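Local coordinates for protein glycoside Hydrolase Family 43_12 (Metagenome, PDB 7JVH) that probably hydrolyses glycosidic bonds in xylose- or arabinose-containing plant polysaccharides, as a family 43 glycoside hydrolase with a five-bladed beta-propeller catalytic domain, at residues V236-P241 / S264-K269; M253-E256 / W262-E265. All coordinates share one frame; numbering follows the deposited sequence.

Contact 1: residues V236-P241 / S264-K269; sequences VWIEGP and SEVIFK
Ile-238 reaches with its CD1 methyl to the ring of Phe-268, where CD1 lies 4.1 Å from CE1. The two side chains come at each other from opposite directions, the isoleucine from the loop just ahead of strand 239-246 and the phenylalanine from strand 265-270. Ile-238 does not aim its CB at the partner strand; the length of its branch closes the gap, and CG1 stands anti to the backbone N (chi1 -173°), which directs the longer branch to the partner strand. Phe-268 answers with CG beside its own backbone N and anti to the carbonyl carbon, a position from which the ring extends back to the methyl. Val-266, two residues earlier on the same strand, adds its CG2 at 4.4 Å from the same Ile-238 CD1. One slim methyl end is therefore shared by a flat ring and a branched valine, a place suited to isoleucine because its chain is long enough to bridge and carries no polar group into a buried spot.

Nearby, Gly-240 and Glu-265 only approach each other: the carbonyl O of Gly-240 is 4.4 Å from OE2 of Glu-265, with no bond between them, and the other oxygen of that carboxylate accepts from Ala-305 N. The backbone of Gly-240 has a positive phi of 42°, which glycine adopts easily, and its N donates to Asp-173 OD2. No hydrogen bond joins the two segments, and the small buried surface of 93 Å² suits a contact between strands that are not neighbours. Strand 249-255 runs between them in the four-stranded antiparallel blade; Cys-254 also touches Ile-238, while Ile-204 of strand 203-210 packs on it from the adjoining blade.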
loop_
_atom_site.group_PDB
_atom_site.type_symbol
_atom_site.label_atom_id
_atom_site.label_comp_id
_atom_site.label_asym_id
_atom_site.label_seq_id
_atom_site.Cartn_x
_atom_site.Cartn_y
_atom_site.Cartn_z
ATOM N N VAL A 236 -18.196 -7.313 12.927
ATOM C CA VAL A 236 -17.008 -6.551 13.242
ATOM C C VAL A 236 -16.712 -5.491 12.174
ATOM O O VAL A 236 -16.695 -5.790 10.986
ATOM C CB VAL A 236 -15.796 -7.499 13.424
ATOM C CG1 VAL A 236 -14.480 -6.738 13.555
ATOM C CG2 VAL A 236 -16.021 -8.419 14.612
ATOM N N TRP A 237 -16.507 -4.248 12.623
ATOM C CA TRP A 237 -15.966 -3.148 11.820
ATOM C C TRP A 237 -16.474 -3.011 10.382
ATOM O O TRP A 237 -15.679 -2.935 9.447
ATOM C CB TRP A 237 -14.435 -3.221 11.821
ATOM C CG TRP A 237 -13.826 -2.419 12.925
ATOM C CD1 TRP A 237 -13.510 -2.846 14.180
ATOM C CD2 TRP A 237 -13.476 -1.034 12.863
ATOM N NE1 TRP A 237 -12.983 -1.808 14.903
ATOM C CE2 TRP A 237 -12.941 -0.684 14.117
ATOM C CE3 TRP A 237 -13.565 -0.056 11.864
ATOM C CZ2 TRP A 237 -12.501 0.609 14.409
ATOM C CZ3 TRP A 237 -13.113 1.227 12.142
ATOM C CH2 TRP A 237 -12.593 1.548 13.412
ATOM N N ILE A 238 -17.796 -2.940 10.208
ATOM C CA ILE A 238 -18.365 -2.585 8.929
ATOM C C ILE A 238 -17.761 -1.262 8.481
ATOM O O ILE A 238 -17.750 -0.296 9.228
ATOM C CB ILE A 238 -19.913 -2.526 8.930
ATOM C CG1 ILE A 238 -20.432 -2.311 7.504
ATOM C CG2 ILE A 238 -20.437 -1.456 9.866
ATOM C CD1 ILE A 238 -21.698 -3.071 7.182
ATOM N N GLU A 239 -17.242 -1.244 7.250
ATOM C CA GLU A 239 -16.480 -0.120 6.738
ATOM C C GLU A 239 -16.392 -0.177 5.206
ATOM O O GLU A 239 -17.196 -0.840 4.563
ATOM C CB GLU A 239 -15.094 -0.091 7.415
ATOM C CG GLU A 239 -14.157 -1.217 7.028
ATOM C CD GLU A 239 -12.945 -1.335 7.961
ATOM O OE1 GLU A 239 -12.577 -0.357 8.613
ATOM O OE2 GLU A 239 -12.329 -2.410 8.063
ATOM N N GLY A 240 -15.436 0.571 4.637
ATOM C CA GLY A 240 -15.282 0.745 3.211
ATOM C C GLY A 240 -16.587 0.957 2.438
ATOM O O GLY A 240 -16.766 0.382 1.373
ATOM N N PRO A 241 -17.528 1.801 2.914
ATOM C CA PRO A 241 -18.821 1.954 2.227
ATOM C C PRO A 241 -18.685 2.630 0.861
ATOM O O PRO A 241 -17.983 3.638 0.749
ATOM C CB PRO A 241 -19.619 2.861 3.181
ATOM C CG PRO A 241 -18.567 3.615 3.955
ATOM C CD PRO A 241 -17.389 2.686 4.094
ATOM N N SER A 264 -14.497 -9.680 4.576
ATOM C CA SER A 264 -15.521 -10.030 3.592
ATOM C C SER A 264 -16.073 -8.754 3.008
ATOM O O SER A 264 -15.740 -7.674 3.459
ATOM C CB SER A 264 -16.662 -10.800 4.246
ATOM O OG SER A 264 -17.464 -9.887 4.932
ATOM N N GLU A 265 -16.927 -8.885 1.997
ATOM C CA GLU A 265 -17.661 -7.767 1.435
ATOM C C GLU A 265 -19.123 -8.161 1.361
ATOM O O GLU A 265 -19.448 -9.283 0.986
ATOM C CB GLU A 265 -17.150 -7.401 0.055
ATOM C CG GLU A 265 -17.595 -6.017 -0.390
ATOM C CD GLU A 265 -16.735 -4.897 0.148
ATOM O OE1 GLU A 265 -15.724 -5.168 0.858
ATOM O OE2 GLU A 265 -17.059 -3.740 -0.162
ATOM N N VAL A 266 -19.990 -7.212 1.733
ATOM C CA VAL A 266 -21.415 -7.406 1.826
ATOM C C VAL A 266 -22.086 -6.319 0.995
ATOM O O VAL A 266 -21.438 -5.340 0.625
ATOM C CB VAL A 266 -21.891 -7.386 3.285
ATOM C CG1 VAL A 266 -21.179 -8.455 4.085
ATOM C CG2 VAL A 266 -21.672 -6.020 3.922
ATOM N N ILE A 267 -23.379 -6.505 0.699
ATOM C CA ILE A 267 -24.099 -5.636 -0.224
ATOM C C ILE A 267 -25.540 -5.397 0.256
ATOM O O ILE A 267 -26.236 -6.341 0.666
ATOM C CB ILE A 267 -24.123 -6.223 -1.655
ATOM C CG1 ILE A 267 -24.684 -5.209 -2.662
ATOM C CG2 ILE A 267 -24.933 -7.517 -1.706
ATOM C CD1 ILE A 267 -23.730 -4.090 -3.023
ATOM N N PHE A 268 -25.961 -4.126 0.175
ATOM C CA PHE A 268 -27.264 -3.637 0.590
ATOM C C PHE A 268 -27.868 -2.883 -0.583
ATOM O O PHE A 268 -27.129 -2.335 -1.404
ATOM C CB PHE A 268 -27.104 -2.614 1.724
ATOM C CG PHE A 268 -26.523 -3.171 2.995
ATOM C CD1 PHE A 268 -25.148 -3.222 3.192
ATOM C CD2 PHE A 268 -27.361 -3.624 4.010
ATOM C CE1 PHE A 268 -24.627 -3.724 4.361
ATOM C CE2 PHE A 268 -26.828 -4.135 5.185
ATOM C CZ PHE A 268 -25.460 -4.172 5.365
ATOM N N LYS A 269 -29.201 -2.811 -0.639
ATOM C CA LYS A 269 -29.884 -1.940 -1.601
ATOM C C LYS A 269 -31.038 -1.131 -0.979
ATOM O O LYS A 269 -31.582 -1.509 0.059
ATOM C CB LYS A 269 -30.365 -2.748 -2.818
ATOM C CG LYS A 269 -31.661 -3.520 -2.626
ATOM C CD LYS A 269 -31.999 -4.357 -3.855
ATOM C CE LYS A 269 -33.261 -5.178 -3.642
ATOM N NZ LYS A 269 -34.502 -4.425 -4.010
#

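Contact 2: residues M253-E256 / W262-E265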
loop_
_atom_site.group_PDB
_atom_site.type_symbol
_atom_site.label_atom_id
_atom_site.label_comp_id
_atom_site.label_asym_id
_atom_site.label_seq_id
_atom_site.Cartn_x
_atom_site.Cartn_y
_atom_site.Cartn_z
HETATM N N MSE A 253 -22.221 -0.965 -0.778
HETATM C CA MSE A 253 -21.308 -2.089 -0.616
HETATM C C MSE A 253 -20.284 -1.743 0.463
HETATM O O MSE A 253 -19.676 -0.675 0.421
HETATM C CB MSE A 253 -20.613 -2.424 -1.941
HETATM C CG MSE A 253 -19.926 -3.773 -1.935
HETATM SE SE MSE A 253 -19.073 -4.210 -3.643
HETATM C CE MSE A 253 -20.537 -4.866 -4.693
ATOM N N CYS A 254 -20.104 -2.659 1.420
ATOM C CA CYS A 254 -19.210 -2.433 2.544
ATOM C C CYS A 254 -18.348 -3.645 2.807
ATOM O O CYS A 254 -18.747 -4.766 2.509
ATOM C CB CYS A 254 -20.026 -2.148 3.814
ATOM S SG CYS A 254 -21.186 -0.777 3.684
ATOM N N ALA A 255 -17.164 -3.405 3.369
ATOM C CA ALA A 255 -16.361 -4.444 3.995
ATOM C C ALA A 255 -16.946 -4.721 5.378
ATOM O O ALA A 255 -17.448 -3.797 6.027
ATOM C CB ALA A 255 -14.900 -4.010 4.097
ATOM N N GLU A 256 -16.881 -5.990 5.812
ATOM C CA GLU A 256 -17.382 -6.427 7.124
ATOM C C GLU A 256 -16.522 -7.574 7.657
ATOM O O GLU A 256 -16.090 -8.434 6.896
ATOM C CB GLU A 256 -18.850 -6.869 7.030
ATOM C CG GLU A 256 -19.442 -7.412 8.326
ATOM C CD GLU A 256 -20.860 -7.932 8.181
ATOM O OE1 GLU A 256 -21.776 -7.144 7.854
ATOM O OE2 GLU A 256 -21.075 -9.132 8.422
ATOM N N TRP A 262 -11.426 -12.443 9.274
ATOM C CA TRP A 262 -12.867 -12.505 9.035
ATOM C C TRP A 262 -13.324 -11.507 7.962
ATOM O O TRP A 262 -14.520 -11.230 7.842
ATOM C CB TRP A 262 -13.634 -12.326 10.355
ATOM C CG TRP A 262 -14.844 -13.170 10.425
ATOM C CD1 TRP A 262 -16.142 -12.749 10.495
ATOM C CD2 TRP A 262 -14.886 -14.599 10.385
ATOM N NE1 TRP A 262 -16.993 -13.827 10.508
ATOM C CE2 TRP A 262 -16.257 -14.978 10.441
ATOM C CE3 TRP A 262 -13.905 -15.601 10.312
ATOM C CZ2 TRP A 262 -16.668 -16.315 10.428
ATOM C CZ3 TRP A 262 -14.313 -16.934 10.302
ATOM C CH2 TRP A 262 -15.688 -17.280 10.345
ATOM N N HIS A 263 -12.373 -11.025 7.145
ATOM C CA HIS A 263 -12.660 -10.021 6.123
ATOM C C HIS A 263 -13.674 -10.579 5.119
ATOM O O HIS A 263 -13.732 -11.792 4.863
ATOM C CB HIS A 263 -11.372 -9.583 5.408
ATOM C CG HIS A 263 -11.359 -8.147 4.961
ATOM N ND1 HIS A 263 -10.447 -7.661 4.041
ATOM C CD2 HIS A 263 -12.132 -7.090 5.309
ATOM C CE1 HIS A 263 -10.654 -6.372 3.842
ATOM N NE2 HIS A 263 -11.669 -6.000 4.604
ATOM N N SER A 264 -14.497 -9.680 4.576
ATOM C CA SER A 264 -15.521 -10.030 3.592
ATOM C C SER A 264 -16.073 -8.754 3.008
ATOM O O SER A 264 -15.740 -7.674 3.459
ATOM C CB SER A 264 -16.662 -10.800 4.246
ATOM O OG SER A 264 -17.464 -9.887 4.932
ATOM N N GLU A 265 -16.927 -8.885 1.997
ATOM C CA GLU A 265 -17.661 -7.767 1.435
ATOM C C GLU A 265 -19.123 -8.161 1.361
ATOM O O GLU A 265 -19.448 -9.283 0.986
ATOM C CB GLU A 265 -17.150 -7.401 0.055
ATOM C CG GLU A 265 -17.595 -6.017 -0.390
ATOM C CD GLU A 265 -16.735 -4.897 0.148
ATOM O OE1 GLU A 265 -15.724 -5.168 0.858
ATOM O OE2 GLU A 265 -17.059 -3.740 -0.162
#
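Met-253, present as selenomethionine, and Glu-265 cross at about a right angle, their CG atoms 3.6 Å apart. The selenium of Met-253 lies 4.0 Å from CG of Glu-265, across the glutamate's chain, and CG of Met-253 also meets carboxylate oxygen OE2 of Glu-265. From there the glutamate folds inward: CG stands anti to the backbone N, and a bend at chi2 of 83° lays the carboxylate against the peptide joining Cys-254 to Ala-255. CD comes to 3.1 Å from Cys-254 O, while OE1 lies 3.5 Å from the CB of Ala-255, whose small methyl leaves room for it. Ala-255 and Glu-265 form an antiparallel non-hydrogen-bonded pair, with both side chains on one face of the sheet. NE2 of His-263 meets the same Ala-255 CB at 3.8 Å, roughly at right angles to the approach of OE1, its ring held by a bond from ND1 to Trp-301 O.

Beyond this pair the hairpin is closed by polar groups. Glu-256 N donates to Ser-264 O over 3.1 Å, nearly straight at the hydrogen (162°) but well above the carbonyl plane. Ser-264 OG returns a bond of 2.8 Å to Glu-256 O, again from above the plane; serine suits the place because its one-carbon side chain, with OG between the backbone N and the carbonyl carbon (chi1 77°), sets the hydroxyl within reach of that oxygen. The carboxylate of Glu-256 turns elsewhere, to Thr-229 N.

With an alanine here in place of Glu-265, Ala-305 N would probably lose its acceptor, and a gap would be likely to open beside Met-253 and over the Cys-254 peptide. Because the buried carboxylate faces the Cys-254 carbonyl oxygen, another acceptor, its negative charge is likely to be poorly favoured there, although the N-H of Ala-305 should offset part of the cost at OE1.

How the contacts relate
Contacts 1 and 2 have centres about 4 Å apart and share Ser-264 and Glu-265; both belong to one blade of the propeller. Residues 253-256 lie on the second strand of the blade, 249-255: Glu-239 O probably accepts a hydrogen bond from Ala-255 N at 2.8 Å, and Cys-254 O one from Val-266 N at 2.9 Å. Contact 2 thus ties the second strand to the third, and contact 1 reaches over it from first to third. Glu-239, in the first strand, binds a glycerol, probably from crystallisation, through OE1 and lies near Asp-173; this is consistent with the acidic sugar-binding pocket of family 43 enzymes.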